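Local coordinates for protein eukaryotic translation initiation factor 2A (Schizosaccharomyces pombe, PDB 3WJ9) that probably acts early in protein synthesis on a small number of mRNAs, directing methionyl-tRNAi to 40S ribosomal subunits in a codon-dependent manner, at residues I383-W386 against P392-Y395; K4-Y9 against I15-A20. All blocks are in the same frame, centred on the assembly; numbering follows the deposited sequence.

Contact 1: I383-W386 against P392-Y395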
loop_
_atom_site.group_PDB
_atom_site.type_symbol
_atom_site.label_atom_id
_atom_site.label_comp_id
_atom_site.label_asym_id
_atom_site.label_seq_id
_atom_site.Cartn_x
_atom_site.Cartn_y
_atom_site.Cartn_z
ATOM N N ILE A 383 -7.550 9.545 17.473
ATOM C CA ILE A 383 -7.380 8.106 17.294
ATOM C C ILE A 383 -8.460 7.368 18.076
ATOM O O ILE A 383 -8.743 7.712 19.223
ATOM C CB ILE A 383 -5.995 7.611 17.772
ATOM C CG1 ILE A 383 -4.874 8.234 16.946
ATOM C CG2 ILE A 383 -5.906 6.094 17.681
ATOM C CD1 ILE A 383 -3.490 7.791 17.377
ATOM N N LYS A 384 -9.065 6.358 17.459
ATOM C CA LYS A 384 -10.026 5.516 18.161
ATOM C C LYS A 384 -9.883 4.056 17.740
ATOM O O LYS A 384 -9.935 3.737 16.553
ATOM C CB LYS A 384 -11.455 6.002 17.912
ATOM C CG LYS A 384 -12.507 5.254 18.706
ATOM C CD LYS A 384 -13.803 6.039 18.763
ATOM C CE LYS A 384 -14.868 5.297 19.546
ATOM N NZ LYS A 384 -16.175 6.005 19.496
ATOM N N ILE A 385 -9.693 3.179 18.721
ATOM C CA ILE A 385 -9.617 1.743 18.467
ATOM C C ILE A 385 -10.933 1.083 18.872
ATOM O O ILE A 385 -11.432 1.305 19.974
ATOM C CB ILE A 385 -8.442 1.077 19.228
ATOM C CG1 ILE A 385 -7.094 1.536 18.663
ATOM C CG2 ILE A 385 -8.531 -0.435 19.137
ATOM C CD1 ILE A 385 -6.555 2.806 19.281
ATOM N N TRP A 386 -11.496 0.278 17.975
ATOM C CA TRP A 386 -12.800 -0.342 18.198
ATOM C C TRP A 386 -12.690 -1.854 18.277
ATOM O O TRP A 386 -11.807 -2.446 17.659
ATOM C CB TRP A 386 -13.782 0.006 17.072
ATOM C CG TRP A 386 -13.783 1.430 16.606
ATOM C CD1 TRP A 386 -12.770 2.091 15.974
ATOM C CD2 TRP A 386 -14.873 2.355 16.688
ATOM N NE1 TRP A 386 -13.152 3.376 15.682
ATOM C CE2 TRP A 386 -14.442 3.564 16.108
ATOM C CE3 TRP A 386 -16.170 2.284 17.207
ATOM C CZ2 TRP A 386 -15.259 4.688 16.028
ATOM C CZ3 TRP A 386 -16.977 3.402 17.131
ATOM C CH2 TRP A 386 -16.519 4.588 16.546
ATOM N N PRO A 392 -15.934 0.447 21.844
ATOM C CA PRO A 392 -14.644 1.136 21.792
ATOM C C PRO A 392 -13.720 0.580 22.867
ATOM O O PRO A 392 -14.203 -0.104 23.767
ATOM C CB PRO A 392 -15.015 2.594 22.068
ATOM C CG PRO A 392 -16.234 2.497 22.928
ATOM C CD PRO A 392 -16.992 1.294 22.425
HETATM N N MSE A 393 -12.408 0.726 22.687
HETATM C CA MSE A 393 -11.443 0.369 23.721
HETATM C C MSE A 393 -10.461 1.478 23.996
HETATM O O MSE A 393 -9.686 1.395 24.971
HETATM C CB MSE A 393 -10.698 -0.913 23.364
HETATM C CG MSE A 393 -10.564 -1.108 21.861
HETATM SE SE MSE A 393 -9.550 -2.764 21.540
HETATM C CE MSE A 393 -10.977 -3.798 20.665
ATOM N N PHE A 394 -10.471 2.509 23.160
ATOM C CA PHE A 394 -9.526 3.611 23.253
ATOM C C PHE A 394 -10.012 4.835 22.492
ATOM O O PHE A 394 -10.778 4.718 21.535
ATOM C CB PHE A 394 -8.153 3.192 22.730
ATOM C CG PHE A 394 -7.061 4.163 23.063
ATOM C CD1 PHE A 394 -6.643 4.318 24.372
ATOM C CD2 PHE A 394 -6.445 4.912 22.074
ATOM C CE1 PHE A 394 -5.638 5.200 24.692
ATOM C CE2 PHE A 394 -5.438 5.797 22.389
ATOM C CZ PHE A 394 -5.035 5.938 23.701
ATOM N N TYR A 395 -9.562 6.004 22.934
ATOM C CA TYR A 395 -9.816 7.254 22.235
ATOM C C TYR A 395 -8.859 8.320 22.737
ATOM O O TYR A 395 -8.590 8.419 23.935
ATOM C CB TYR A 395 -11.259 7.723 22.418
ATOM C CG TYR A 395 -11.533 9.063 21.770
ATOM C CD1 TYR A 395 -11.853 9.147 20.422
ATOM C CD2 TYR A 395 -11.470 10.243 22.503
ATOM C CE1 TYR A 395 -12.102 10.366 19.822
ATOM C CE2 TYR A 395 -11.715 11.464 21.912
ATOM C CZ TYR A 395 -12.032 11.521 20.572
ATOM O OH TYR A 395 -12.280 12.740 19.982
#
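Met393 N, of a selenomethionine, donates to Ile385 O at 2.9 Å and anchors an antiparallel hairpin whose two strands run at 167° to each other. This is the outer hairpin of the WD 4 blade of the beta-propeller, with strand 392-397 at the blade's edge. The pairing is interrupted by a classic beta bulge, which sets two residues, Met393 and Phe394, opposite the single Ile385, and the return bond from Ile385 N to Phe394 O is weak at 3.4 Å. Tyr395 CA adds a CA-H...O contact to Ile383 O.

Two branches of Ile385 are divided between the bulged residues. Its CG2 meets Met393 CG at 3.5 Å, the two side chains crossing at about a right angle, whereas its CD1 reaches Phe394 CD2, also at 3.5 Å. The Phe394 ring itself stacks with Tyr24, and Trp386 NE1 is tied to Thr370 OG1 on the neighbouring strand 367-372.

On the face of the sheet bearing Lys384, Trp386, Pro392 and Tyr395, the lysine chain is fully extended and starts with CG anti to the backbone N (chi1 -175°). It thus runs beside Pro392, where its CE lies 3.7 Å from Pro392 CB and sits 3.4 Å above the plane of the Trp386 ring, toward its rim.

Contact 2: K4-Y9 against I15-A20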
loop_
_atom_site.group_PDB
_atom_site.type_symbol
_atom_site.label_atom_id
_atom_site.label_comp_id
_atom_site.label_asym_id
_atom_site.label_seq_id
_atom_site.Cartn_x
_atom_site.Cartn_y
_atom_site.Cartn_z
ATOM N N LYS A 4 1.087 -8.279 22.036
ATOM C CA LYS A 4 0.728 -6.885 22.235
ATOM C C LYS A 4 0.095 -6.315 20.968
ATOM O O LYS A 4 0.577 -6.547 19.863
ATOM C CB LYS A 4 1.966 -6.081 22.635
ATOM C CG LYS A 4 3.119 -6.230 21.657
ATOM C CD LYS A 4 4.364 -5.484 22.101
ATOM C CE LYS A 4 5.004 -6.132 23.315
ATOM N NZ LYS A 4 6.274 -5.452 23.693
ATOM N N SER A 5 -0.999 -5.579 21.124
ATOM C CA SER A 5 -1.657 -4.965 19.974
ATOM C C SER A 5 -1.049 -3.594 19.682
ATOM O O SER A 5 -1.676 -2.567 19.930
ATOM C CB SER A 5 -3.164 -4.838 20.216
ATOM O OG SER A 5 -3.716 -6.053 20.696
ATOM N N GLN A 6 0.170 -3.579 19.146
ATOM C CA GLN A 6 0.915 -2.331 18.987
ATOM C C GLN A 6 0.529 -1.562 17.728
ATOM O O GLN A 6 0.288 -2.146 16.672
ATOM C CB GLN A 6 2.428 -2.597 18.974
ATOM C CG GLN A 6 3.278 -1.321 18.917
ATOM C CD GLN A 6 4.769 -1.585 18.774
ATOM O OE1 GLN A 6 5.482 -0.837 18.104
ATOM N NE2 GLN A 6 5.248 -2.646 19.413
ATOM N N PHE A 7 0.468 -0.243 17.865
ATOM C CA PHE A 7 0.322 0.657 16.730
ATOM C C PHE A 7 1.281 1.830 16.901
ATOM O O PHE A 7 1.817 2.042 17.987
ATOM C CB PHE A 7 -1.121 1.149 16.598
ATOM C CG PHE A 7 -1.597 1.965 17.768
ATOM C CD1 PHE A 7 -2.221 1.355 18.843
ATOM C CD2 PHE A 7 -1.437 3.342 17.786
ATOM C CE1 PHE A 7 -2.665 2.099 19.920
ATOM C CE2 PHE A 7 -1.878 4.092 18.860
ATOM C CZ PHE A 7 -2.495 3.468 19.929
ATOM N N ALA A 8 1.500 2.585 15.832
ATOM C CA ALA A 8 2.355 3.764 15.898
ATOM C C ALA A 8 1.534 5.027 15.705
ATOM O O ALA A 8 0.445 4.984 15.140
ATOM C CB ALA A 8 3.452 3.685 14.854
ATOM N N TYR A 9 2.057 6.152 16.179
ATOM C CA TYR A 9 1.398 7.434 15.972
ATOM C C TYR A 9 2.430 8.529 15.758
ATOM O O TYR A 9 3.534 8.468 16.297
ATOM C CB TYR A 9 0.493 7.788 17.157
ATOM C CG TYR A 9 1.240 8.211 18.404
ATOM C CD1 TYR A 9 1.668 7.272 19.330
ATOM C CD2 TYR A 9 1.509 9.552 18.659
ATOM C CE1 TYR A 9 2.350 7.653 20.470
ATOM C CE2 TYR A 9 2.190 9.942 19.795
ATOM C CZ TYR A 9 2.607 8.989 20.699
ATOM O OH TYR A 9 3.286 9.373 21.833
ATOM N N ILE A 15 5.703 11.703 18.686
ATOM C CA ILE A 15 5.723 10.482 17.896
ATOM C C ILE A 15 6.127 9.305 18.776
ATOM O O ILE A 15 7.082 9.390 19.548
ATOM C CB ILE A 15 6.681 10.595 16.690
ATOM C CG1 ILE A 15 6.758 9.259 15.950
ATOM C CG2 ILE A 15 8.065 11.059 17.133
ATOM C CD1 ILE A 15 7.682 9.274 14.769
ATOM N N GLY A 16 5.387 8.208 18.673
ATOM C CA GLY A 16 5.674 7.052 19.496
ATOM C C GLY A 16 4.985 5.772 19.076
ATOM O O GLY A 16 4.115 5.764 18.206
ATOM N N LEU A 17 5.400 4.679 19.704
ATOM C CA LEU A 17 4.756 3.391 19.517
ATOM C C LEU A 17 3.924 3.107 20.763
ATOM O O LEU A 17 4.292 3.514 21.861
ATOM C CB LEU A 17 5.799 2.298 19.264
ATOM C CG LEU A 17 6.908 2.699 18.280
ATOM C CD1 LEU A 17 7.890 1.561 18.033
ATOM C CD2 LEU A 17 6.318 3.195 16.969
ATOM N N VAL A 18 2.788 2.441 20.592
ATOM C CA VAL A 18 1.867 2.223 21.702
ATOM C C VAL A 18 1.416 0.770 21.783
ATOM O O VAL A 18 0.763 0.267 20.869
ATOM C CB VAL A 18 0.617 3.128 21.584
ATOM C CG1 VAL A 18 -0.357 2.843 22.708
ATOM C CG2 VAL A 18 1.008 4.596 21.584
ATOM N N ASN A 19 1.767 0.096 22.874
ATOM C CA ASN A 19 1.315 -1.270 23.096
ATOM C C ASN A 19 -0.053 -1.272 23.773
ATOM O O ASN A 19 -0.154 -1.083 24.986
ATOM C CB ASN A 19 2.337 -2.047 23.930
ATOM C CG ASN A 19 3.626 -2.310 23.174
ATOM O OD1 ASN A 19 3.621 -2.467 21.954
ATOM N ND2 ASN A 19 4.739 -2.363 23.897
ATOM N N ALA A 20 -1.101 -1.482 22.980
ATOM C CA ALA A 20 -2.478 -1.382 23.459
ATOM C C ALA A 20 -2.811 -2.446 24.500
ATOM O O ALA A 20 -3.711 -2.260 25.320
ATOM C CB ALA A 20 -3.447 -1.469 22.290
#
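Phe7 and Tyr9 both set CG between the backbone N and the carbonyl carbon (chi1 63° and 73°), which folds their rings back over the partner strand, onto Val18 and Gly16. The Phe7 ring takes Val18 CB over one face in a CH-pi contact, with CZ 3.5 Å from that CB. Val18 CG2 reaches across to Tyr9 CE1, also at 3.5 Å, so one valine is shared by two aromatic rings. The Tyr9 ring covers the glycine backbone, with Gly16 N 3.5 Å above its plane.

Beneath the rings runs a regular antiparallel beta hairpin, made from the two N-terminal strands of the propeller's closing blade. Val18 N binds Phe7 O at 2.8 Å, nearly along the C=O axis, and Phe7 N answers to Val18 O; Tyr9 and Gly16 are joined in the same reciprocal way.

The other face carries Ala8 against Leu17, which pack on Tyr42 and Phe49, and Gln6 against Asn19. Ala8 CB meets Leu17 CD2 at 3.6 Å. Gln6 NE2 makes a weak, bent bond of 3.0 Å to Asn19 OD1, the amide planes turned 62° apart; its stronger partner is Thr62 O, and Gln6 OE1 binds Tyr42 OH. Buried though it is, the Gln6 amide therefore has both its oxygen and its nitrogen satisfied, and links the hairpin to the next blade.

How the contacts relate
Contact 2 lies near the N-terminus and contact 1 near the C-terminus of this chain, the beta-propeller portion of the longer factor, yet their centres are about 13 Å apart, in adjoining blades. Contact 1 belongs to the four-stranded sheet from 358-361 to 392-397. Contact 2 supplies two strands of the next sheet, which is completed by strand 401-406, so that N- and C-terminal strands together close the ring, as in many beta-propellers. The blades meet through apolar side chains: Ile383 CD1 packs on Tyr9 CB and Ile385 CD1 on Phe7 CE1, each at 4.0 Å. Strand 401-406 joins this interface, its Trp406 touching both Ile385 and Ser5.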